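Local coordinates for protein CDP-4-keto-6-deoxy-D-glucose-3-dehydrase (Yersinia pseudotuberculosis, PDB 3BB8) that probably removes the C-3 hydroxyl of CDP-4-keto-6-deoxy-D-glucose as a pyridoxal 5'-phosphate-dependent dehydrase of lipopolysaccharide sugar synthesis, at residues K314-Y319 with L417-L422; V357-L362 with Q407-G412; Y79-T84 with I240-R245; K69-Y74 with A301-I306. The protein carries 1 engineered substitution. All blocks are in the same frame, centred on the assembly; numbering follows the deposited sequence.

Interaction 1. Residues K314-Y319 with L417-L422; sequences KANFKY and LTHDHL
The ring of Tyr319 stacks on the imidazole of His419. This joins the long helix 293-323 to the first turn of helix 419-432, in an enzyme of the aspartate aminotransferase fold. The two rings lie face to face, with centroids 3.8 Å apart and planes at 24°. The stack is not fully eclipsed. His419 CD2 sits over the rim of the phenol ring, 3.4 Å from Tyr319 CZ. Each side chain reaches the other by its first torsion. Tyr319 has CG anti to the backbone N (chi1 -174°), which carries the ring across to the other helix. His419 has CG beside its own backbone N (chi1 -83°), and this swings the imidazole over the phenol face. The hydroxyl of Tyr319 is hydrogen-bonded to Asp423 OD2, one residue beyond the segment 417-422, which ties down the far end of the ring.

Leu422 packs beside the stack. Its CD1 meets the edge of the Tyr319 ring close to the ring plane. The same methyl lies against CB of Asn316, and the two side chains run roughly perpendicular. One methyl therefore packs on two residues a helical turn apart. Thr418 is the N-cap of helix 419-432. Its OG1 accepts weak bonds from the backbone N atoms of Asp420 and His421. No second subunit touches either segment. Leu422 CD1 is 3.7 Å from Tyr319 CD2 and 3.8 Å from Asn316 CB.

Interaction 2. Residues V357-L362 with Q407-G412; sequences VSRIDL and QTFWIG
Arg359 reaches from the first turn of helix 359-368 to the backbone at the start of strand 408-411. Its CG is anti to the backbone N, and the chain then turns about the CG-CD bond (chi3 59°). The turn brings NH1 to the carbonyl of Thr408. The hydrogen bond from Arg359 NH1 to Thr408 O is 2.8 Å long, with an angle of 141° at the hydrogen. The donor lies in the carbonyl plane, on a lone pair. The oxygen is tilted somewhat from the guanidinium plane. Arg359 CD rests against the same oxygen, 3.3 Å from Thr408 O. One face of the guanidinium is turned to the backbone of Gln407, whose N lies 3.7 Å from Arg359 NH1. The other terminal nitrogen, NH2, is hydrogen-bonded to the carbonyl of Met405. Arg359 thus holds one carbonyl at the end of helix 399-407 and one at the start of the strand. Tyr276 of the second subunit packs against Arg359.

Leu362, one turn further along its helix, meets Phe409 nearly at right angles. Leu362 CD2 is 3.7 Å from Phe409 CE2 and approaches the ring obliquely. Phe409 points its CB at the helix; chi1 of 73° sets CG between the backbone N and the carbonyl carbon.

Val357 and Phe432 line the benzamidine pocket of this structure. Strand 408-411 is an outer strand, within this chain, of a small antiparallel sheet and pairs with strand 347-351. Helix 419-432 packs Phe429 on Phe409 and Phe432 on Leu362.

Interaction 3. Residues Y79-T84 with I240-R245; sequences YVLTTT and IIESFR
Arg245, on the last turn of helix 235-245, reaches over to the carbonyl of Thr82 on strand 79-83. Its CB is directed to the strand, and CG is anti to the backbone N. CD is the first atom to touch, 3.2 Å from Thr82 O. The chain turns about the CG-CD bond (chi3 66°), and the turn brings NH1 back to the carbonyl of Thr82. NE lies further from that oxygen, and CZ too stands back. Arg245 NH1 meets Thr82 O in a hydrogen bond of 2.8 Å, with an angle of 151° at the hydrogen. It meets a lone pair in the carbonyl plane. NH1 also lies obliquely beside the Leu81 side chain, 3.9 Å from Leu81 CD2. Arg245 NH2 lies 3.8 Å from Glu242 OE2. This is a long salt bridge of charges only, because the carboxylate oxygen lies well out of the guanidinium plane.

Leu81 lies between strand and helix. Its CD1 presses on Ile241, 3.4 Å from Ile241 CB. Its CD2 faces the carboxylate of Glu242, whose other oxygen pairs with Lys238. The short segments of helix and strand run nearly parallel, at 15°, with the helix as a layer against the large mixed sheet. Strand 228-232 is the antiparallel neighbour of strand 79-83 in that sheet.

The contact combines apolar packing of Leu81 on Ile241 with a buried charged group beside it. The guanidinium has a carbonyl and nearby carboxylates as partners, including a weak, long ion pair from NH1 to Glu68. The carboxylates probably offset the cost of burying the positive charge.

Interaction 4. Residues K69-Y74 with A301-I306; sequences KKLGEY and AQLERI
Leu303 of helix 293-323 packs on Lys70 and Leu71 of helix 62-75, and these segments run nearly parallel in this aspartate aminotransferase fold. Leu303 CD1 lies 3.6 Å from Lys70 CB. The aliphatic part of Lys70 continues along the leucine, with Lys70 CD 3.6 Å from Leu303 CB. The two side chains lie alongside, running opposite ways. On its other branch, Leu303 CD2 meets Leu71 CD1 more loosely, at 4.2 Å. At the C-terminal end of the contact the Tyr74 ring meets Ile306 obliquely.

The lysine turns about its CG-CD bond (chi3 -68°), which brings its amine over Glu304. NZ touches the CG methylene there. Lys70 NZ and Glu304 OE2 carry opposite charges but stay 4.9 Å apart, so their attraction is probably modest.

Outward from this, the local axes of the segments run 10.5 Å apart at 17°. Leu300, one turn before Leu303, also packs on Lys70. Val310 and Glu307 extend the same helix along Tyr74. Ile222 of a loop packs on Ile306. No second subunit reaches these segments. Tyr74 CE2 is 3.5 Å from Ile306 CG2, and Tyr74 OH is 3.5 Å from Ile306 CG1.

In the fold
From the N terminus, helix 62-75 and strand 79-83 come first. They open interactions 4 and 3. Helix 235-245 returns to the strand and closes interaction 3. Helix 293-323 then returns to helix 62-75 and closes interaction 4, so interaction 3 is nested within it. The two touch through Val80, which packs on Leu71 and Gly72. Both close before interactions 1 and 2 open. The same long helix later opens interaction 1, whose loop encloses interaction 2. Helix 359-368 meets strand 408-411, and helix 419-432 follows to close the outer loop. Leu417 packs on Gly412 between them. Helix 293-323 thus contacts helix 62-75 in its earlier turns and helix 419-432 further along.

Interaction 1. Residues K314-Y319 with L417-L422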
# COMPACT_ATOMS: atom_id res chain seq x y z
N LYS A 314 -9.89 22.35 -17.95
CA LYS A 314 -11.18 22.90 -18.33
C LYS A 314 -11.08 23.55 -19.71
O LYS A 314 -11.99 23.44 -20.53
CB LYS A 314 -11.64 23.93 -17.30
CG LYS A 314 -11.96 23.35 -15.95
CD LYS A 314 -12.42 24.44 -15.00
CE LYS A 314 -12.78 23.88 -13.64
NZ LYS A 314 -13.07 24.97 -12.67
N ALA A 315 -9.96 24.23 -19.95
CA ALA A 315 -9.70 24.91 -21.21
C ALA A 315 -9.68 23.91 -22.37
O ALA A 315 -10.46 24.03 -23.32
CB ALA A 315 -8.37 25.66 -21.14
N ASN A 316 -8.79 22.94 -22.28
CA ASN A 316 -8.66 21.91 -23.30
C ASN A 316 -9.99 21.22 -23.57
O ASN A 316 -10.28 20.85 -24.71
CB ASN A 316 -7.61 20.88 -22.89
CG ASN A 316 -6.20 21.43 -22.95
OD1 ASN A 316 -5.23 20.72 -22.68
ND2 ASN A 316 -6.08 22.70 -23.32
N PHE A 317 -10.80 21.04 -22.54
CA PHE A 317 -12.10 20.40 -22.70
C PHE A 317 -13.02 21.25 -23.58
O PHE A 317 -13.61 20.75 -24.54
CB PHE A 317 -12.78 20.20 -21.35
CG PHE A 317 -14.16 19.62 -21.45
CD1 PHE A 317 -14.36 18.25 -21.46
CD2 PHE A 317 -15.27 20.46 -21.52
CE1 PHE A 317 -15.64 17.71 -21.54
CE2 PHE A 317 -16.56 19.93 -21.60
CZ PHE A 317 -16.74 18.55 -21.61
N LYS A 318 -13.16 22.53 -23.22
CA LYS A 318 -14.02 23.45 -23.95
C LYS A 318 -13.57 23.53 -25.41
O LYS A 318 -14.38 23.42 -26.32
CB LYS A 318 -13.96 24.83 -23.30
CG LYS A 318 -15.05 25.78 -23.77
CD LYS A 318 -15.06 27.04 -22.91
CE LYS A 318 -16.30 27.88 -23.17
NZ LYS A 318 -16.37 29.05 -22.23
N TYR A 319 -12.27 23.72 -25.60
CA TYR A 319 -11.69 23.82 -26.93
C TYR A 319 -12.02 22.57 -27.75
O TYR A 319 -12.75 22.63 -28.73
CB TYR A 319 -10.17 23.99 -26.81
CG TYR A 319 -9.46 24.26 -28.11
CD1 TYR A 319 -9.63 25.47 -28.79
CD2 TYR A 319 -8.61 23.31 -28.66
CE1 TYR A 319 -8.95 25.73 -29.98
CE2 TYR A 319 -7.93 23.56 -29.85
CZ TYR A 319 -8.10 24.77 -30.51
OH TYR A 319 -7.42 25.02 -31.68
N LEU A 417 -1.03 18.65 -23.03
CA LEU A 417 -1.49 18.80 -24.40
C LEU A 417 -1.75 20.25 -24.82
O LEU A 417 -2.51 20.97 -24.17
CB LEU A 417 -2.78 17.98 -24.60
CG LEU A 417 -2.69 16.55 -25.15
CD1 LEU A 417 -1.43 15.85 -24.70
CD2 LEU A 417 -3.93 15.78 -24.71
N THR A 418 -1.11 20.66 -25.92
CA THR A 418 -1.27 22.02 -26.45
C THR A 418 -2.39 22.03 -27.49
O THR A 418 -2.93 20.98 -27.85
CB THR A 418 0.01 22.52 -27.15
OG1 THR A 418 0.30 21.70 -28.29
CG2 THR A 418 1.20 22.50 -26.20
N HIS A 419 -2.73 23.22 -27.97
CA HIS A 419 -3.77 23.35 -28.98
C HIS A 419 -3.36 22.66 -30.28
O HIS A 419 -4.21 22.20 -31.03
CB HIS A 419 -4.06 24.83 -29.25
CG HIS A 419 -5.02 25.44 -28.27
ND1 HIS A 419 -5.08 25.06 -26.95
CD2 HIS A 419 -5.95 26.41 -28.43
CE1 HIS A 419 -6.00 25.76 -26.33
NE2 HIS A 419 -6.55 26.59 -27.20
N ASP A 420 -2.06 22.58 -30.53
CA ASP A 420 -1.59 21.92 -31.74
C ASP A 420 -1.84 20.42 -31.62
O ASP A 420 -2.07 19.74 -32.63
CB ASP A 420 -0.11 22.20 -31.97
CG ASP A 420 0.12 23.57 -32.58
OD1 ASP A 420 -0.17 24.58 -31.90
OD2 ASP A 420 0.58 23.64 -33.73
N HIS A 421 -1.79 19.92 -30.39
CA HIS A 421 -2.04 18.52 -30.11
C HIS A 421 -3.51 18.25 -30.40
O HIS A 421 -3.85 17.36 -31.18
CB HIS A 421 -1.77 18.21 -28.62
CG HIS A 421 -0.32 18.07 -28.28
ND1 HIS A 421 0.43 16.99 -28.67
CD2 HIS A 421 0.51 18.87 -27.57
CE1 HIS A 421 1.67 17.12 -28.22
NE2 HIS A 421 1.74 18.26 -27.55
N LEU A 422 -4.37 19.04 -29.78
CA LEU A 422 -5.81 18.89 -29.94
C LEU A 422 -6.30 19.10 -31.36
O LEU A 422 -7.12 18.33 -31.86
CB LEU A 422 -6.54 19.84 -28.99
CG LEU A 422 -6.24 19.64 -27.50
CD1 LEU A 422 -7.10 20.57 -26.67
CD2 LEU A 422 -6.50 18.19 -27.10

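Interaction 2. Residues V357-L362 with Q407-G412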
# COMPACT_ATOMS: atom_id res chain seq x y z
N VAL A 357 -19.68 1.86 -38.17
CA VAL A 357 -18.36 1.32 -37.83
C VAL A 357 -18.29 0.90 -36.37
O VAL A 357 -19.22 1.14 -35.60
CB VAL A 357 -17.23 2.33 -38.11
CG1 VAL A 357 -17.08 2.53 -39.59
CG2 VAL A 357 -17.53 3.64 -37.40
N SER A 358 -17.18 0.29 -35.98
CA SER A 358 -17.00 -0.16 -34.60
C SER A 358 -15.98 0.65 -33.83
O SER A 358 -15.06 1.22 -34.41
CB SER A 358 -16.56 -1.63 -34.58
OG SER A 358 -17.69 -2.49 -34.54
N ARG A 359 -16.16 0.70 -32.51
CA ARG A 359 -15.23 1.41 -31.64
C ARG A 359 -13.85 0.85 -31.96
O ARG A 359 -12.87 1.59 -32.01
CB ARG A 359 -15.58 1.15 -30.17
CG ARG A 359 -14.76 1.95 -29.15
CD ARG A 359 -15.28 1.73 -27.72
NE ARG A 359 -15.22 0.31 -27.34
CZ ARG A 359 -15.68 -0.18 -26.20
NH1 ARG A 359 -16.23 0.62 -25.30
NH2 ARG A 359 -15.60 -1.48 -25.96
N ILE A 360 -13.79 -0.45 -32.20
CA ILE A 360 -12.54 -1.13 -32.55
C ILE A 360 -11.89 -0.44 -33.75
O ILE A 360 -10.67 -0.22 -33.76
CB ILE A 360 -12.78 -2.62 -32.96
CG1 ILE A 360 -13.31 -3.43 -31.77
CG2 ILE A 360 -11.48 -3.23 -33.45
CD1 ILE A 360 -12.31 -3.57 -30.63
N ASP A 361 -12.70 -0.10 -34.76
CA ASP A 361 -12.18 0.57 -35.95
C ASP A 361 -11.62 1.94 -35.59
O ASP A 361 -10.49 2.27 -35.94
CB ASP A 361 -13.27 0.74 -37.02
CG ASP A 361 -13.89 -0.57 -37.45
OD1 ASP A 361 -13.13 -1.55 -37.64
OD2 ASP A 361 -15.13 -0.63 -37.61
N LEU A 362 -12.43 2.72 -34.89
CA LEU A 362 -12.03 4.06 -34.47
C LEU A 362 -10.76 4.02 -33.62
O LEU A 362 -9.78 4.72 -33.93
CB LEU A 362 -13.19 4.72 -33.71
CG LEU A 362 -13.07 6.22 -33.38
CD1 LEU A 362 -12.69 6.99 -34.62
CD2 LEU A 362 -14.39 6.73 -32.81
N GLN A 407 -19.67 0.97 -26.49
CA GLN A 407 -19.49 2.13 -27.37
C GLN A 407 -18.72 3.35 -26.87
O GLN A 407 -18.47 4.28 -27.64
CB GLN A 407 -20.87 2.59 -27.83
CG GLN A 407 -21.72 1.48 -28.45
CD GLN A 407 -21.20 1.08 -29.81
OE1 GLN A 407 -21.12 1.91 -30.72
NE2 GLN A 407 -20.85 -0.19 -29.96
N THR A 408 -18.34 3.37 -25.59
CA THR A 408 -17.64 4.53 -25.06
C THR A 408 -16.13 4.40 -24.95
O THR A 408 -15.58 3.31 -24.89
CB THR A 408 -18.21 4.90 -23.67
OG1 THR A 408 -19.63 5.03 -23.77
CG2 THR A 408 -17.62 6.21 -23.16
N PHE A 409 -15.46 5.54 -24.95
CA PHE A 409 -14.01 5.59 -24.81
C PHE A 409 -13.67 7.05 -24.53
O PHE A 409 -14.51 7.93 -24.70
CB PHE A 409 -13.35 5.10 -26.10
CG PHE A 409 -13.43 6.06 -27.26
CD1 PHE A 409 -12.41 6.97 -27.51
CD2 PHE A 409 -14.54 6.06 -28.09
CE1 PHE A 409 -12.48 7.86 -28.58
CE2 PHE A 409 -14.63 6.95 -29.17
CZ PHE A 409 -13.60 7.85 -29.41
N TRP A 410 -12.45 7.33 -24.08
CA TRP A 410 -12.07 8.70 -23.81
C TRP A 410 -10.68 9.02 -24.32
O TRP A 410 -9.86 8.13 -24.50
CB TRP A 410 -12.16 9.03 -22.30
CG TRP A 410 -11.38 8.13 -21.38
CD1 TRP A 410 -11.76 6.90 -20.91
CD2 TRP A 410 -10.11 8.41 -20.77
NE1 TRP A 410 -10.82 6.41 -20.04
CE2 TRP A 410 -9.79 7.31 -19.94
CE3 TRP A 410 -9.22 9.49 -20.84
CZ2 TRP A 410 -8.62 7.26 -19.19
CZ3 TRP A 410 -8.04 9.43 -20.10
CH2 TRP A 410 -7.76 8.32 -19.28
N ILE A 411 -10.42 10.30 -24.54
CA ILE A 411 -9.10 10.75 -24.96
C ILE A 411 -8.62 11.92 -24.11
O ILE A 411 -9.24 12.27 -23.11
CB ILE A 411 -9.09 11.17 -26.44
CG1 ILE A 411 -10.06 12.33 -26.67
CG2 ILE A 411 -9.44 9.99 -27.33
CD1 ILE A 411 -10.50 12.48 -28.11
N GLY A 412 -7.50 12.53 -24.52
CA GLY A 412 -6.66 13.27 -23.60
C GLY A 412 -6.92 14.76 -23.65
O GLY A 412 -6.90 15.37 -24.72

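Interaction 3. Residues Y79-T84 with I240-R245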
# COMPACT_ATOMS: atom_id res chain seq x y z
N TYR A 79 -8.90 17.29 7.95
CA TYR A 79 -8.16 16.04 8.00
C TYR A 79 -7.85 15.38 6.66
O TYR A 79 -8.74 15.05 5.88
CB TYR A 79 -8.90 15.06 8.90
CG TYR A 79 -9.28 15.69 10.21
CD1 TYR A 79 -8.30 16.16 11.09
CD2 TYR A 79 -10.62 15.85 10.57
CE1 TYR A 79 -8.64 16.78 12.29
CE2 TYR A 79 -10.97 16.47 11.78
CZ TYR A 79 -9.97 16.93 12.63
OH TYR A 79 -10.31 17.55 13.81
N VAL A 80 -6.55 15.18 6.42
CA VAL A 80 -6.07 14.56 5.21
C VAL A 80 -5.00 13.54 5.58
O VAL A 80 -4.02 13.86 6.23
CB VAL A 80 -5.45 15.61 4.25
CG1 VAL A 80 -4.73 14.91 3.10
CG2 VAL A 80 -6.55 16.53 3.71
N LEU A 81 -5.20 12.29 5.15
CA LEU A 81 -4.26 11.22 5.43
C LEU A 81 -3.72 10.65 4.12
O LEU A 81 -4.50 10.27 3.25
CB LEU A 81 -4.95 10.10 6.21
CG LEU A 81 -5.40 10.37 7.64
CD1 LEU A 81 -6.23 9.19 8.14
CD2 LEU A 81 -4.17 10.57 8.53
N THR A 82 -2.40 10.57 3.99
CA THR A 82 -1.85 10.00 2.78
C THR A 82 -1.80 8.48 2.88
O THR A 82 -1.76 7.92 3.98
CB THR A 82 -0.43 10.52 2.48
OG1 THR A 82 0.43 10.26 3.60
CG2 THR A 82 -0.47 12.01 2.17
N THR A 83 -1.83 7.82 1.73
CA THR A 83 -1.78 6.37 1.68
C THR A 83 -1.09 5.92 0.37
O THR A 83 -0.72 6.77 -0.44
CB THR A 83 -3.19 5.77 1.82
OG1 THR A 83 -3.11 4.35 1.84
CG2 THR A 83 -4.09 6.24 0.70
N THR A 84 -0.92 4.62 0.17
CA THR A 84 -0.18 4.11 -0.99
C THR A 84 -0.73 4.37 -2.40
O THR A 84 0.02 4.40 -3.36
CB THR A 84 0.05 2.60 -0.90
OG1 THR A 84 -1.10 1.92 -1.43
CG2 THR A 84 0.27 2.17 0.56
N ILE A 240 -10.09 6.75 13.13
CA ILE A 240 -10.32 5.36 12.75
C ILE A 240 -9.43 5.01 11.54
O ILE A 240 -8.71 4.01 11.57
CB ILE A 240 -11.82 5.12 12.38
CG1 ILE A 240 -12.67 4.95 13.65
CG2 ILE A 240 -11.97 3.83 11.57
CD1 ILE A 240 -12.50 6.04 14.67
N ILE A 241 -9.48 5.86 10.50
CA ILE A 241 -8.71 5.67 9.27
C ILE A 241 -7.23 5.45 9.55
O ILE A 241 -6.64 4.46 9.12
CB ILE A 241 -8.77 6.91 8.33
CG1 ILE A 241 -10.21 7.39 8.16
CG2 ILE A 241 -8.17 6.58 6.95
CD1 ILE A 241 -11.09 6.44 7.45
N GLU A 242 -6.64 6.42 10.26
CA GLU A 242 -5.22 6.39 10.62
C GLU A 242 -4.83 5.08 11.31
O GLU A 242 -3.75 4.54 11.05
CB GLU A 242 -4.90 7.58 11.52
CG GLU A 242 -3.41 7.78 11.81
CD GLU A 242 -3.12 9.15 12.41
OE1 GLU A 242 -3.77 9.51 13.41
OE2 GLU A 242 -2.23 9.86 11.88
N SER A 243 -5.70 4.60 12.18
CA SER A 243 -5.45 3.35 12.90
C SER A 243 -5.38 2.19 11.91
O SER A 243 -4.46 1.36 11.98
CB SER A 243 -6.58 3.11 13.91
OG SER A 243 -6.41 1.86 14.56
N PHE A 244 -6.34 2.12 11.00
CA PHE A 244 -6.36 1.07 9.99
C PHE A 244 -5.12 1.15 9.09
O PHE A 244 -4.54 0.13 8.71
CB PHE A 244 -7.62 1.18 9.15
CG PHE A 244 -8.81 0.50 9.75
CD1 PHE A 244 -8.86 -0.89 9.86
CD2 PHE A 244 -9.92 1.24 10.16
CE1 PHE A 244 -9.99 -1.53 10.38
CE2 PHE A 244 -11.06 0.61 10.68
CZ PHE A 244 -11.09 -0.78 10.78
N ARG A 245 -4.71 2.37 8.78
CA ARG A 245 -3.54 2.56 7.94
C ARG A 245 -2.28 2.16 8.69
O ARG A 245 -1.37 1.58 8.12
CB ARG A 245 -3.42 4.02 7.47
CG ARG A 245 -2.26 4.22 6.50
CD ARG A 245 -1.89 5.69 6.31
NE ARG A 245 -1.36 6.30 7.52
CZ ARG A 245 -1.18 7.61 7.69
NH1 ARG A 245 -1.49 8.47 6.71
NH2 ARG A 245 -0.71 8.08 8.84

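Interaction 4. Residues K69-Y74 with A301-I306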
# COMPACT_ATOMS: atom_id res chain seq x y z
N LYS A 69 -1.14 19.08 4.79
CA LYS A 69 -1.61 20.40 5.20
C LYS A 69 -2.09 21.21 4.00
O LYS A 69 -3.21 21.70 3.99
CB LYS A 69 -0.48 21.17 5.90
CG LYS A 69 -0.89 22.54 6.42
CD LYS A 69 0.33 23.32 6.91
CE LYS A 69 -0.05 24.67 7.49
NZ LYS A 69 1.17 25.45 7.84
N LYS A 70 -1.24 21.34 2.98
CA LYS A 70 -1.62 22.11 1.81
C LYS A 70 -2.82 21.53 1.05
O LYS A 70 -3.61 22.27 0.48
CB LYS A 70 -0.44 22.28 0.85
CG LYS A 70 -0.65 23.44 -0.13
CD LYS A 70 0.41 23.49 -1.24
CE LYS A 70 1.79 23.86 -0.72
NZ LYS A 70 2.80 23.86 -1.82
N LEU A 71 -2.95 20.20 1.05
CA LEU A 71 -4.07 19.58 0.35
C LEU A 71 -5.34 19.87 1.13
O LEU A 71 -6.39 20.16 0.55
CB LEU A 71 -3.88 18.06 0.22
CG LEU A 71 -5.02 17.32 -0.51
CD1 LEU A 71 -5.13 17.84 -1.95
CD2 LEU A 71 -4.78 15.81 -0.50
N GLY A 72 -5.24 19.79 2.46
CA GLY A 72 -6.40 20.08 3.29
C GLY A 72 -6.88 21.50 3.04
O GLY A 72 -8.08 21.79 3.06
N GLU A 73 -5.93 22.40 2.79
CA GLU A 73 -6.24 23.80 2.52
C GLU A 73 -6.93 23.90 1.16
O GLU A 73 -8.00 24.49 1.04
CB GLU A 73 -4.96 24.65 2.55
CG GLU A 73 -4.21 24.52 3.87
CD GLU A 73 -2.90 25.29 3.91
OE1 GLU A 73 -2.07 25.14 2.98
OE2 GLU A 73 -2.68 26.03 4.89
N TYR A 74 -6.32 23.30 0.14
CA TYR A 74 -6.89 23.32 -1.20
C TYR A 74 -8.29 22.72 -1.22
O TYR A 74 -9.21 23.29 -1.81
CB TYR A 74 -5.98 22.54 -2.17
CG TYR A 74 -6.52 22.46 -3.58
CD1 TYR A 74 -7.47 21.50 -3.94
CD2 TYR A 74 -6.07 23.34 -4.56
CE1 TYR A 74 -7.97 21.43 -5.24
CE2 TYR A 74 -6.56 23.28 -5.87
CZ TYR A 74 -7.51 22.32 -6.20
OH TYR A 74 -7.98 22.26 -7.49
N ALA A 301 5.37 19.49 -4.39
CA ALA A 301 5.72 20.34 -5.53
C ALA A 301 4.51 20.45 -6.46
O ALA A 301 4.10 21.55 -6.84
CB ALA A 301 6.92 19.74 -6.29
N GLN A 302 3.95 19.29 -6.82
CA GLN A 302 2.79 19.22 -7.69
C GLN A 302 1.65 20.12 -7.21
O GLN A 302 0.94 20.72 -8.01
CB GLN A 302 2.27 17.77 -7.78
CG GLN A 302 3.15 16.78 -8.52
CD GLN A 302 3.03 16.89 -10.04
OE1 GLN A 302 3.67 17.73 -10.67
NE2 GLN A 302 2.20 16.03 -10.63
N LEU A 303 1.47 20.20 -5.89
CA LEU A 303 0.40 21.01 -5.33
C LEU A 303 0.45 22.48 -5.75
O LEU A 303 -0.56 23.18 -5.73
CB LEU A 303 0.39 20.92 -3.81
CG LEU A 303 -0.40 19.75 -3.21
CD1 LEU A 303 -0.26 19.76 -1.69
CD2 LEU A 303 -1.86 19.87 -3.60
N GLU A 304 1.63 22.96 -6.13
CA GLU A 304 1.73 24.35 -6.55
C GLU A 304 1.02 24.52 -7.90
O GLU A 304 0.31 25.50 -8.12
CB GLU A 304 3.20 24.76 -6.67
CG GLU A 304 3.99 24.66 -5.36
CD GLU A 304 5.45 25.06 -5.52
OE1 GLU A 304 5.71 26.20 -5.96
OE2 GLU A 304 6.34 24.24 -5.21
N ARG A 305 1.20 23.53 -8.77
CA ARG A 305 0.65 23.56 -10.12
C ARG A 305 -0.80 23.08 -10.27
O ARG A 305 -1.34 23.10 -11.37
CB ARG A 305 1.56 22.74 -11.03
CG ARG A 305 3.03 22.98 -10.71
CD ARG A 305 3.99 22.00 -11.37
NE ARG A 305 4.30 22.35 -12.75
CZ ARG A 305 5.45 22.06 -13.36
NH1 ARG A 305 6.41 21.42 -12.70
NH2 ARG A 305 5.63 22.40 -14.63
N ILE A 306 -1.43 22.66 -9.18
CA ILE A 306 -2.80 22.15 -9.27
C ILE A 306 -3.82 23.14 -9.83
O ILE A 306 -4.66 22.76 -10.66
CB ILE A 306 -3.30 21.63 -7.90
CG1 ILE A 306 -4.71 21.05 -8.04
CG2 ILE A 306 -3.29 22.75 -6.88
CD1 ILE A 306 -4.80 19.86 -8.97